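Local coordinates for clavulanic acid biosynthesis oligopeptide binding protein 2 (Streptomyces clavuligerus, PDB 2WOL) that probably binds oligopeptides as an extracellular solute-binding protein associated with the clavulanic acid biosynthesis pathway, at residues Pro483-Pro488 against Arg515-His520; Pro314-Val319 against Arg323-Ala328. All blocks are in the same frame, centred on the assembly; numbering follows the deposited sequence. Where two conformers were deposited one is given.

Interaction 1 (Pro483-Pro488 against Arg515-His520); sequences PELDDP and RRVMEH
Asp487 and His520 reach each other through first torsions of different kinds: Asp487 holds its CG anti to the backbone N (chi1 -179°), which sends the carboxylate out from the loop, while His520 turns its CG anti to the carbonyl carbon (chi1 -79°), which brings the imidazole off the helix to meet it. NE2 of His520 gives its N-H to OD2 of Asp487 at 2.7 Å, in a nearly straight bond. The acceptor lies almost in the ring plane, at the imidazole edge, but the carboxylate is turned nearly square to the ring, its plane 84° away. The N-H comes to the anti side of OD2, well out of the carboxylate plane. Leu485 comes in over one face of the same ring: its CD1 stands 3.8 Å from the centroid, close to the ring normal, a CH-pi contact. Edge and face together limit how the imidazole can rotate.

This is a helix N-cap tied to a neighbouring helix. Asp487 directly precedes helix 488-499, and its OD1 caps the backbone N of Glu489, leaving OD2 for His520 of helix 503-520. The two helices follow one another in the chain, so the bond joins the start of the first to the C-terminal part of the second. Deeper in, CD2 of Leu485 approaches CG2 of Val517 at 4.4 Å, and both residues pack on Val468 of helix 460-468. In the conformer modelled here, Arg516 NH1 pairs with Glu489.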
ATOM      1  N   PRO A 483       9.376  15.778  -5.090  1.00  8.89           N
ATOM      2  CA  PRO A 483      10.023  17.088  -4.978  1.00  9.17           C
ATOM      3  C   PRO A 483      11.473  17.015  -4.502  1.00  9.46           C
ATOM      4  O   PRO A 483      12.171  18.032  -4.512  1.00  9.63           O
ATOM      5  CB  PRO A 483       9.183  17.803  -3.911  1.00  9.02           C
ATOM      6  CG  PRO A 483       7.887  17.050  -3.864  1.00  9.06           C
ATOM      7  CD  PRO A 483       8.283  15.634  -4.109  1.00  8.91           C
ATOM      8  N   GLU A 484      11.911  15.832  -4.072  1.00  9.88           N
ATOM      9  CA  GLU A 484      13.230  15.655  -3.446  1.00 10.60           C
ATOM     10  C   GLU A 484      13.413  16.629  -2.277  1.00 10.90           C
ATOM     11  O   GLU A 484      14.454  17.281  -2.135  1.00 11.17           O
ATOM     12  CB  GLU A 484      14.359  15.769  -4.482  1.00 10.69           C
ATOM     13  CG  GLU A 484      14.265  14.708  -5.575  1.00 11.34           C
ATOM     14  CD  GLU A 484      15.238  14.911  -6.724  1.00 11.35           C
ATOM     15  OE1 GLU A 484      16.338  15.468  -6.499  1.00 12.59           O
ATOM     16  OE2 GLU A 484      14.898  14.495  -7.854  1.00 11.39           O
ATOM     17  N   LEU A 485      12.371  16.734  -1.457  1.00 10.91           N
ATOM     18  CA  LEU A 485      12.421  17.539  -0.252  1.00 11.36           C
ATOM     19  C   LEU A 485      13.459  16.951   0.688  1.00 11.80           C
ATOM     20  O   LEU A 485      13.443  15.754   0.973  1.00 11.70           O
ATOM     21  CB  LEU A 485      11.049  17.587   0.430  1.00 11.18           C
ATOM     22  CG  LEU A 485      10.893  18.609   1.562  1.00 11.28           C
ATOM     23  CD1 LEU A 485      10.914  20.028   1.016  1.00 11.94           C
ATOM     24  CD2 LEU A 485       9.614  18.363   2.355  1.00 11.35           C
ATOM     25  N   ASP A 486      14.369  17.805   1.145  1.00 12.72           N
ATOM     26  CA  ASP A 486      15.396  17.407   2.097  1.00 13.68           C
ATOM     27  C   ASP A 486      15.549  18.507   3.142  1.00 13.89           C
ATOM     28  O   ASP A 486      16.586  19.174   3.227  1.00 14.36           O
ATOM     29  CB  ASP A 486      16.713  17.126   1.365  1.00 13.88           C
ATOM     30  CG  ASP A 486      17.731  16.402   2.230  1.00 14.79           C
ATOM     31  OD1 ASP A 486      17.388  15.946   3.345  1.00 15.03           O
ATOM     32  OD2 ASP A 486      18.892  16.287   1.778  1.00 16.80           O
ATOM     33  N   ASP A 487      14.486  18.691   3.918  1.00 14.16           N
ATOM     34  CA  ASP A 487      14.430  19.675   4.985  1.00 14.51           C
ATOM     35  C   ASP A 487      14.918  19.012   6.274  1.00 14.74           C
ATOM     36  O   ASP A 487      14.273  18.083   6.774  1.00 14.51           O
ATOM     37  CB  ASP A 487      12.984  20.176   5.131  1.00 14.60           C
ATOM     38  CG  ASP A 487      12.816  21.239   6.211  1.00 15.41           C
ATOM     39  OD1 ASP A 487      13.745  21.476   7.013  1.00 16.73           O
ATOM     40  OD2 ASP A 487      11.723  21.840   6.263  1.00 15.33           O
ATOM     41  N   PRO A 488      16.072  19.471   6.806  1.00 15.18           N
ATOM     42  CA  PRO A 488      16.636  18.931   8.048  1.00 15.34           C
ATOM     43  C   PRO A 488      15.630  18.913   9.199  1.00 15.31           C
ATOM     44  O   PRO A 488      15.646  17.986  10.007  1.00 15.50           O
ATOM     45  CB  PRO A 488      17.784  19.899   8.365  1.00 15.52           C
ATOM     46  CG  PRO A 488      18.170  20.469   7.061  1.00 15.93           C
ATOM     47  CD  PRO A 488      16.920  20.539   6.240  1.00 15.30           C
ATOM     48  N   ARG A 515       2.243  19.670   8.578  1.00  8.76           N
ATOM     49  CA  ARG A 515       2.110  21.116   8.466  1.00  9.15           C
ATOM     50  C   ARG A 515       3.315  21.724   7.748  1.00  9.24           C
ATOM     51  O   ARG A 515       3.149  22.528   6.832  1.00  9.48           O
ATOM     52  CB  ARG A 515       1.916  21.756   9.845  1.00  9.67           C
ATOM     53  CG  ARG A 515       1.799  23.273   9.794  1.00 10.77           C
ATOM     54  CD  ARG A 515       1.359  23.860  11.127  1.00 13.38           C
ATOM     55  NE  ARG A 515      -0.036  23.542  11.435  1.00 14.79           N
ATOM     56  CZ  ARG A 515      -1.080  24.281  11.067  1.00 15.60           C
ATOM     57  NH1 ARG A 515      -0.903  25.396  10.367  1.00 15.70           N
ATOM     58  NH2 ARG A 515      -2.307  23.900  11.399  1.00 16.63           N
ATOM     59  N   ARG A 516       4.522  21.337   8.154  1.00  9.06           N
ATOM     60  CA  ARG A 516       5.727  21.885   7.529  1.00  9.30           C
ATOM     61  C   ARG A 516       5.790  21.516   6.051  1.00  8.91           C
ATOM     62  O   ARG A 516       6.164  22.342   5.226  1.00  9.04           O
ATOM     63  CB  ARG A 516       6.983  21.394   8.249  0.33  9.32           C
ATOM     64  CG  ARG A 516       7.236  22.073   9.575  0.33  9.81           C
ATOM     65  CD  ARG A 516       8.392  21.425  10.304  0.33 10.77           C
ATOM     66  NE  ARG A 516       8.726  22.130  11.539  0.33 11.54           N
ATOM     67  CZ  ARG A 516       9.640  23.091  11.635  0.33 11.87           C
ATOM     68  NH1 ARG A 516      10.325  23.476  10.564  0.33 12.20           N
ATOM     69  NH2 ARG A 516       9.869  23.674  12.804  0.33 12.19           N
ATOM     70  N   VAL A 517       5.409  20.280   5.723  1.00  8.13           N
ATOM     71  CA  VAL A 517       5.373  19.844   4.327  1.00  8.32           C
ATOM     72  C   VAL A 517       4.418  20.713   3.507  1.00  7.77           C
ATOM     73  O   VAL A 517       4.753  21.131   2.404  1.00  8.24           O
ATOM     74  CB  VAL A 517       5.000  18.348   4.190  1.00  8.23           C
ATOM     75  CG1 VAL A 517       4.774  17.972   2.726  1.00  9.23           C
ATOM     76  CG2 VAL A 517       6.087  17.479   4.793  1.00  8.54           C
ATOM     77  N   MET A 518       3.239  21.001   4.060  1.00  8.00           N
ATOM     78  CA  MET A 518       2.285  21.854   3.366  1.00  7.77           C
ATOM     79  C   MET A 518       2.769  23.304   3.268  1.00  8.01           C
ATOM     80  O   MET A 518       2.493  23.974   2.279  1.00  7.54           O
ATOM     81  CB  MET A 518       0.886  21.740   3.982  1.00  7.79           C
ATOM     82  CG  MET A 518       0.198  20.391   3.694  1.00  7.93           C
ATOM     83  SD  MET A 518       0.231  19.854   1.960  1.00  8.21           S
ATOM     84  CE  MET A 518      -0.726  21.150   1.171  1.00  9.46           C
ATOM     85  N   GLU A 519       3.510  23.770   4.278  1.00  8.40           N
ATOM     86  CA  GLU A 519       4.153  25.090   4.195  1.00  8.98           C
ATOM     87  C   GLU A 519       5.105  25.173   2.995  1.00  8.51           C
ATOM     88  O   GLU A 519       5.169  26.200   2.314  1.00  9.03           O
ATOM     89  CB  GLU A 519       4.893  25.428   5.494  1.00  8.82           C
ATOM     90  CG  GLU A 519       3.972  25.746   6.664  1.00  9.43           C
ATOM     91  CD  GLU A 519       4.695  25.811   8.003  1.00 10.81           C
ATOM     92  OE1 GLU A 519       5.931  25.616   8.037  1.00 13.70           O
ATOM     93  OE2 GLU A 519       4.015  26.051   9.025  1.00 13.17           O
ATOM     94  N   HIS A 520       5.833  24.087   2.731  1.00  8.18           N
ATOM     95  CA  HIS A 520       6.711  24.003   1.557  1.00  8.27           C
ATOM     96  C   HIS A 520       5.938  24.053   0.238  1.00  7.93           C
ATOM     97  O   HIS A 520       6.487  24.456  -0.788  1.00  8.25           O
ATOM     98  CB  HIS A 520       7.552  22.727   1.589  1.00  8.46           C
ATOM     99  CG  HIS A 520       8.736  22.803   2.503  1.00  9.80           C
ATOM    100  ND1 HIS A 520       9.859  23.546   2.205  1.00 12.34           N
ATOM    101  CD2 HIS A 520       8.979  22.212   3.696  1.00 10.39           C
ATOM    102  CE1 HIS A 520      10.739  23.416   3.182  1.00 12.17           C
ATOM    103  NE2 HIS A 520      10.229  22.613   4.099  1.00 11.68           N
TER

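Interaction 2 (Pro314-Val319 against Arg323-Ala328); sequences PPFDNV and RAVQYA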
ATOM      1  N   PRO A 314      13.119  24.923 -12.220  1.00 11.03           N
ATOM      2  CA  PRO A 314      12.626  26.303 -12.211  1.00 11.09           C
ATOM      3  C   PRO A 314      11.378  26.460 -13.084  1.00 10.93           C
ATOM      4  O   PRO A 314      11.270  25.795 -14.113  1.00 11.15           O
ATOM      5  CB  PRO A 314      13.802  27.091 -12.799  1.00 11.14           C
ATOM      6  CG  PRO A 314      14.999  26.284 -12.428  1.00 11.74           C
ATOM      7  CD  PRO A 314      14.550  24.856 -12.574  1.00 11.10           C
ATOM      8  N   PRO A 315      10.434  27.333 -12.682  1.00 10.63           N
ATOM      9  CA  PRO A 315      10.492  28.223 -11.521  1.00 10.29           C
ATOM     10  C   PRO A 315       9.902  27.638 -10.230  1.00 10.19           C
ATOM     11  O   PRO A 315       9.566  28.393  -9.314  1.00 10.08           O
ATOM     12  CB  PRO A 315       9.648  29.411 -11.981  1.00 10.57           C
ATOM     13  CG  PRO A 315       8.592  28.784 -12.817  1.00 10.75           C
ATOM     14  CD  PRO A 315       9.190  27.537 -13.444  1.00 10.46           C
ATOM     15  N   PHE A 316       9.797  26.315 -10.149  1.00  9.72           N
ATOM     16  CA  PHE A 316       9.181  25.678  -8.982  1.00  9.60           C
ATOM     17  C   PHE A 316      10.084  25.641  -7.750  1.00  9.70           C
ATOM     18  O   PHE A 316       9.692  25.131  -6.706  1.00  9.57           O
ATOM     19  CB  PHE A 316       8.640  24.294  -9.339  1.00  9.32           C
ATOM     20  CG  PHE A 316       7.544  24.341 -10.352  1.00  8.81           C
ATOM     21  CD1 PHE A 316       7.827  24.213 -11.703  1.00  8.45           C
ATOM     22  CD2 PHE A 316       6.232  24.575  -9.958  1.00  8.35           C
ATOM     23  CE1 PHE A 316       6.816  24.281 -12.649  1.00  9.27           C
ATOM     24  CE2 PHE A 316       5.211  24.645 -10.899  1.00  8.74           C
ATOM     25  CZ  PHE A 316       5.505  24.498 -12.247  1.00  9.44           C
ATOM     26  N   ASP A 317      11.286  26.200  -7.879  1.00 10.03           N
ATOM     27  CA  ASP A 317      12.167  26.431  -6.739  1.00 10.66           C
ATOM     28  C   ASP A 317      11.618  27.521  -5.815  1.00 10.30           C
ATOM     29  O   ASP A 317      11.978  27.587  -4.637  1.00 10.86           O
ATOM     30  CB  ASP A 317      13.574  26.812  -7.224  1.00 11.03           C
ATOM     31  CG  ASP A 317      13.572  28.020  -8.149  1.00 12.71           C
ATOM     32  OD1 ASP A 317      12.888  27.990  -9.190  1.00 13.47           O
ATOM     33  OD2 ASP A 317      14.278  29.005  -7.839  1.00 17.38           O
ATOM     34  N   ASN A 318      10.743  28.361  -6.361  1.00  9.99           N
ATOM     35  CA  ASN A 318      10.164  29.478  -5.626  1.00  9.81           C
ATOM     36  C   ASN A 318       8.876  29.037  -4.943  1.00  9.54           C
ATOM     37  O   ASN A 318       7.936  28.581  -5.607  1.00  9.30           O
ATOM     38  CB  ASN A 318       9.913  30.653  -6.577  1.00  9.84           C
ATOM     39  CG  ASN A 318       9.568  31.931  -5.846  1.00 10.99           C
ATOM     40  OD1 ASN A 318       8.527  32.026  -5.205  1.00 12.70           O
ATOM     41  ND2 ASN A 318      10.442  32.931  -5.944  1.00 11.99           N
ATOM     42  N   VAL A 319       8.835  29.170  -3.619  1.00  8.91           N
ATOM     43  CA  VAL A 319       7.660  28.749  -2.838  1.00  8.76           C
ATOM     44  C   VAL A 319       6.372  29.428  -3.311  1.00  8.51           C
ATOM     45  O   VAL A 319       5.292  28.850  -3.214  1.00  8.42           O
ATOM     46  CB  VAL A 319       7.859  28.943  -1.302  1.00  9.03           C
ATOM     47  CG1 VAL A 319       7.916  30.426  -0.931  1.00  8.96           C
ATOM     48  CG2 VAL A 319       6.763  28.214  -0.514  1.00  9.01           C
ATOM     49  N   ARG A 323       2.784  27.900  -4.242  1.00  7.42           N
ATOM     50  CA  ARG A 323       1.541  28.323  -3.592  1.00  7.61           C
ATOM     51  C   ARG A 323       0.514  28.842  -4.593  1.00  7.90           C
ATOM     52  O   ARG A 323      -0.682  28.605  -4.430  1.00  8.31           O
ATOM     53  CB  ARG A 323       1.818  29.355  -2.493  1.00  7.61           C
ATOM     54  CG  ARG A 323       2.563  28.747  -1.313  1.00  7.97           C
ATOM     55  CD  ARG A 323       2.880  29.754  -0.229  1.00  7.60           C
ATOM     56  NE  ARG A 323       3.552  29.087   0.882  1.00  8.50           N
ATOM     57  CZ  ARG A 323       4.282  29.702   1.810  1.00  9.90           C
ATOM     58  NH1 ARG A 323       4.443  31.023   1.793  1.00 11.17           N
ATOM     59  NH2 ARG A 323       4.856  28.985   2.765  1.00  9.40           N
ATOM     60  N   ALA A 324       0.980  29.538  -5.630  1.00  7.92           N
ATOM     61  CA  ALA A 324       0.095  29.986  -6.699  1.00  7.97           C
ATOM     62  C   ALA A 324      -0.647  28.802  -7.304  1.00  7.80           C
ATOM     63  O   ALA A 324      -1.856  28.857  -7.505  1.00  7.94           O
ATOM     64  CB  ALA A 324       0.878  30.728  -7.770  1.00  8.44           C
ATOM     65  N   VAL A 325       0.085  27.724  -7.567  1.00  7.88           N
ATOM     66  CA  VAL A 325      -0.506  26.513  -8.125  1.00  8.10           C
ATOM     67  C   VAL A 325      -1.559  25.921  -7.176  1.00  8.13           C
ATOM     68  O   VAL A 325      -2.645  25.531  -7.615  1.00  8.54           O
ATOM     69  CB  VAL A 325       0.574  25.467  -8.477  1.00  8.28           C
ATOM     70  CG1 VAL A 325      -0.058  24.129  -8.866  1.00  8.48           C
ATOM     71  CG2 VAL A 325       1.462  25.990  -9.602  1.00  8.37           C
ATOM     72  N   GLN A 326      -1.249  25.884  -5.882  1.00  8.04           N
ATOM     73  CA  GLN A 326      -2.194  25.354  -4.898  1.00  8.27           C
ATOM     74  C   GLN A 326      -3.487  26.177  -4.887  1.00  7.91           C
ATOM     75  O   GLN A 326      -4.576  25.615  -4.933  1.00  7.47           O
ATOM     76  CB  GLN A 326      -1.574  25.312  -3.501  1.00  8.25           C
ATOM     77  CG  GLN A 326      -0.228  24.578  -3.411  1.00  9.97           C
ATOM     78  CD  GLN A 326      -0.292  23.225  -2.720  1.00  9.07           C
ATOM     79  OE1 GLN A 326      -1.341  22.795  -2.227  1.00  8.89           O
ATOM     80  NE2 GLN A 326       0.853  22.558  -2.651  1.00  6.76           N
ATOM     81  N   TYR A 327      -3.365  27.503  -4.849  1.00  7.67           N
ATOM     82  CA  TYR A 327      -4.542  28.377  -4.828  1.00  7.50           C
ATOM     83  C   TYR A 327      -5.380  28.288  -6.100  1.00  7.58           C
ATOM     84  O   TYR A 327      -6.605  28.411  -6.042  1.00  7.76           O
ATOM     85  CB  TYR A 327      -4.133  29.834  -4.612  1.00  7.52           C
ATOM     86  CG  TYR A 327      -3.786  30.201  -3.190  1.00  7.92           C
ATOM     87  CD1 TYR A 327      -2.519  30.686  -2.868  1.00  7.73           C
ATOM     88  CD2 TYR A 327      -4.729  30.091  -2.168  1.00  7.40           C
ATOM     89  CE1 TYR A 327      -2.191  31.038  -1.570  1.00  8.36           C
ATOM     90  CE2 TYR A 327      -4.411  30.440  -0.859  1.00  7.48           C
ATOM     91  CZ  TYR A 327      -3.138  30.916  -0.565  1.00  7.52           C
ATOM     92  OH  TYR A 327      -2.807  31.268   0.727  1.00  9.24           O
ATOM     93  N   ALA A 328      -4.720  28.095  -7.244  1.00  7.79           N
ATOM     94  CA  ALA A 328      -5.403  28.085  -8.543  1.00  7.97           C
ATOM     95  C   ALA A 328      -5.940  26.714  -8.955  1.00  8.12           C
ATOM     96  O   ALA A 328      -6.492  26.560 -10.041  1.00  8.70           O
ATOM     97  CB  ALA A 328      -4.495  28.656  -9.631  1.00  7.92           C
TER
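Val319 lays its CG2 methyl over one face of the Arg323 guanidinium, 3.5 Å above the plane and displaced toward the rim on the NE side; the nearest atom is NE, 3.6 Å from CG2. The arginine leaves the helix with CG anti to its carbonyl carbon (chi1 -68°) and then runs extended to NE, carrying the flat group past the valine one turn earlier. With a face against the methyl, the guanidinium still has its N-H groups for partners around the rim: NE bonds to Tyr365 OH and NH2 to the backbone oxygen of Glu519. Those two bonds help set the plane against which Val319 rests.

In the backbone, Arg323 N donates to Val319 O at 2.9 Å, the i to i+4 bond of the first turn of helix 319-327. The loop ahead of it makes a type I beta turn from Pro315 to Asn318, entered through a cis peptide bond before Pro315, and Asn318 is the N-cap, its OD1 accepting from His320 N. Phe316, within that turn, folds back alongside the helix. Its ring crosses the Val325 side chain at about a right angle and presents an edge: CG2 of Val325 lies near the ring plane, 4.2 Å from CE2 of Phe316. Met309 of strand 303-309 and Leu448 of strand 448-453 touch both Phe316 and Val325, placing this end of the contact against the sheet.

Interaction 2 closes well before interaction 1 opens along the chain, yet their centres are only 13 Å apart, on the same side of the chain's centre. They meet where the C-terminal part of helix 503-520 comes up to helix 319-327: besides the Arg323-Glu519 pair, the His520 carbonyl receives a bond from Arg322 NE. Arg322 and probably Arg323 of the earlier helix thus bond carbonyls in the C-terminal part of the later one. Helix 319-327 follows strand 303-309 and helix 503-520 precedes strand 523-534, antiparallel partners in the same mixed sheet, so sequence-distant elements of this solute-binding protein are joined locally.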